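PDB 3E8X: putative NAD-dependent epimerase/dehydratase from Bacillus halodurans, which binds NADP and is probably an epimerase or dehydratase of the short-chain dehydrogenase/reductase type, its substrate and reaction still unknown. Local coordinates for residues 115-118 against 119-123. Numbering follows the deposited sequence. Where two conformers were deposited one is given.
Sequences IQEA and EKRGI
Glu117 and Arg121, one helical turn apart, form a salt bridge at the end of helix 100-121. Arg121 NE donates to Glu117 OE1, 3.1 Å away, on the anti lone pair. The bond is bent, 144° at the hydrogen, with carboxylate and guanidinium planes 55° apart. A chi2 bend (66°) turns the Glu117 carboxylate toward the helix end. In the conformer described, Lys120 NZ is near Glu117 OE2 but bridged by water, 3.0 Å from NZ and 2.9 Å from OE2. Glu117 OE2 also comes within 3.7 Å of Lys120 CD, where the chains cross.

Backbone bonds from Glu119, Lys120 and Arg121 N to carbonyls four residues back carry the last turn. Gly122 then leaves with positive phi in a Schellman motif: its N bonds to Glu119 O, and Ile123 N reaches Ala118 O at 3.0 Å. Ala118 CB meets Ile123 CB at 4.2 Å. Glu119 OE2 is hydrogen-bonded to Ser162 OG.

The turn leads into strand 125-129 of a Rossmann-type beta-alpha-beta unit. An alanine at Glu117 would probably leave Arg121 NE without its anion and might cost Lys120 its water link. Both cations probably favour the ionised carboxylate, against the pull of the helix end, which suits them.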
ATOM      1  N   ILE A 115      -6.492  -5.678  10.348  1.00 46.57           N
ATOM      2  CA  ILE A 115      -6.332  -7.056   9.955  1.00 47.07           C
ATOM      3  C   ILE A 115      -5.335  -7.790  10.855  1.00 47.28           C
ATOM      4  O   ILE A 115      -5.613  -8.913  11.297  1.00 46.30           O
ATOM      5  CB  ILE A 115      -5.844  -7.159   8.474  1.00 46.40           C
ATOM      6  CG1 ILE A 115      -6.933  -6.641   7.518  1.00 46.63           C
ATOM      7  CG2 ILE A 115      -5.408  -8.563   8.176  1.00 46.23           C
ATOM      8  CD1 ILE A 115      -6.518  -6.531   6.033  1.00 46.39           C
ATOM      9  N   GLN A 116      -4.193  -7.152  11.094  1.00 47.20           N
ATOM     10  CA  GLN A 116      -3.162  -7.709  11.951  0.60 48.02           C
ATOM     11  C   GLN A 116      -3.668  -7.860  13.379  1.00 47.37           C
ATOM     12  O   GLN A 116      -3.391  -8.855  14.059  1.00 46.58           O
ATOM     13  CB  GLN A 116      -1.917  -6.828  11.916  0.60 48.04           C
ATOM     14  CG  GLN A 116      -1.050  -7.035  10.675  0.60 50.53           C
ATOM     15  CD  GLN A 116       0.075  -5.994  10.547  0.60 50.85           C
ATOM     16  OE1 GLN A 116       0.283  -5.140  11.432  0.60 56.59           O
ATOM     17  NE2 GLN A 116       0.803  -6.059   9.433  0.60 54.47           N
ATOM     18  N   GLU A 117      -4.418  -6.877  13.840  1.00 47.79           N
ATOM     19  CA  GLU A 117      -4.981  -6.959  15.190  1.00 48.25           C
ATOM     20  C   GLU A 117      -6.016  -8.097  15.309  1.00 47.77           C
ATOM     21  O   GLU A 117      -6.030  -8.763  16.309  1.00 47.35           O
ATOM     22  CB  GLU A 117      -5.603  -5.632  15.594  1.00 48.83           C
ATOM     23  CG  GLU A 117      -6.061  -5.616  17.043  1.00 50.34           C
ATOM     24  CD  GLU A 117      -4.903  -5.709  18.026  1.00 52.67           C
ATOM     25  OE1 GLU A 117      -5.134  -6.277  19.136  1.00 53.75           O
ATOM     26  OE2 GLU A 117      -3.786  -5.223  17.674  1.00 53.23           O
ATOM     27  N   ALA A 118      -6.862  -8.301  14.289  1.00 48.01           N
ATOM     28  CA  ALA A 118      -7.797  -9.418  14.248  1.00 47.98           C
ATOM     29  C   ALA A 118      -7.069 -10.769  14.248  1.00 48.01           C
ATOM     30  O   ALA A 118      -7.441 -11.642  15.033  1.00 47.51           O
ATOM     31  CB  ALA A 118      -8.784  -9.306  13.063  1.00 48.19           C
ATOM     32  N   GLU A 119      -6.027 -10.942  13.423  1.00 48.21           N
ATOM     33  CA  GLU A 119      -5.208 -12.166  13.471  1.00 48.91           C
ATOM     34  C   GLU A 119      -4.578 -12.443  14.837  1.00 49.31           C
ATOM     35  O   GLU A 119      -4.667 -13.568  15.360  1.00 49.30           O
ATOM     36  CB  GLU A 119      -4.113 -12.130  12.408  1.00 49.35           C
ATOM     37  CG  GLU A 119      -4.715 -11.939  11.041  1.00 52.05           C
ATOM     38  CD  GLU A 119      -3.914 -12.470   9.932  1.00 53.58           C
ATOM     39  OE1 GLU A 119      -3.059 -11.704   9.443  1.00 58.76           O
ATOM     40  OE2 GLU A 119      -4.174 -13.621   9.529  1.00 53.26           O
ATOM     41  N   LYS A 120      -3.921 -11.414  15.372  1.00 49.13           N
ATOM     42  CA  LYS A 120      -3.292 -11.432  16.677  0.60 49.54           C
ATOM     43  C   LYS A 120      -4.268 -11.968  17.732  1.00 49.02           C
ATOM     44  O   LYS A 120      -3.961 -12.867  18.494  1.00 48.49           O
ATOM     45  CB  LYS A 120      -2.840  -9.987  16.961  0.60 49.68           C
ATOM     46  CG  LYS A 120      -2.134  -9.693  18.249  0.60 50.58           C
ATOM     47  CD  LYS A 120      -1.720  -8.203  18.314  0.60 51.38           C
ATOM     48  CE  LYS A 120      -0.906  -7.750  17.071  0.60 53.00           C
ATOM     49  NZ  LYS A 120       0.035  -6.600  17.348  0.60 53.57           N
ATOM     50  N   ARG A 121      -5.464 -11.399  17.745  1.00 49.25           N
ATOM     51  CA  ARG A 121      -6.509 -11.783  18.705  1.00 49.30           C
ATOM     52  C   ARG A 121      -7.301 -13.061  18.390  1.00 48.61           C
ATOM     53  O   ARG A 121      -7.968 -13.576  19.260  1.00 47.95           O
ATOM     54  CB  ARG A 121      -7.464 -10.617  18.929  1.00 49.85           C
ATOM     55  CG  ARG A 121      -6.775  -9.485  19.726  1.00 52.40           C
ATOM     56  CD  ARG A 121      -7.813  -8.510  20.182  1.00 52.98           C
ATOM     57  NE  ARG A 121      -7.312  -7.407  21.003  1.00 51.37           N
ATOM     58  CZ  ARG A 121      -7.515  -7.311  22.320  1.00 51.48           C
ATOM     59  NH1 ARG A 121      -8.168  -8.263  22.996  1.00 50.10           N
ATOM     60  NH2 ARG A 121      -7.063  -6.250  22.965  1.00 51.73           N
ATOM     61  N   GLY A 122      -7.171 -13.610  17.195  1.00 48.01           N
ATOM     62  CA  GLY A 122      -7.928 -14.788  16.826  1.00 48.21           C
ATOM     63  C   GLY A 122      -9.388 -14.506  16.466  1.00 47.98           C
ATOM     64  O   GLY A 122     -10.183 -15.415  16.483  1.00 46.92           O
ATOM     65  N   ILE A 123      -9.723 -13.247  16.118  1.00 48.01           N
ATOM     66  CA  ILE A 123     -11.057 -12.888  15.641  1.00 47.74           C
ATOM     67  C   ILE A 123     -11.126 -13.335  14.181  1.00 48.13           C
ATOM     68  O   ILE A 123     -10.415 -12.817  13.341  1.00 49.80           O
ATOM     69  CB  ILE A 123     -11.303 -11.375  15.764  1.00 47.70           C
ATOM     70  CG1 ILE A 123     -11.183 -10.924  17.217  1.00 46.90           C
ATOM     71  CG2 ILE A 123     -12.705 -10.991  15.222  1.00 47.63           C
ATOM     72  CD1 ILE A 123     -11.064  -9.401  17.368  1.00 46.44           C
TER
HETATM   73  O   HOH W   1      -1.516  -5.201  19.442  1.00 63.89           O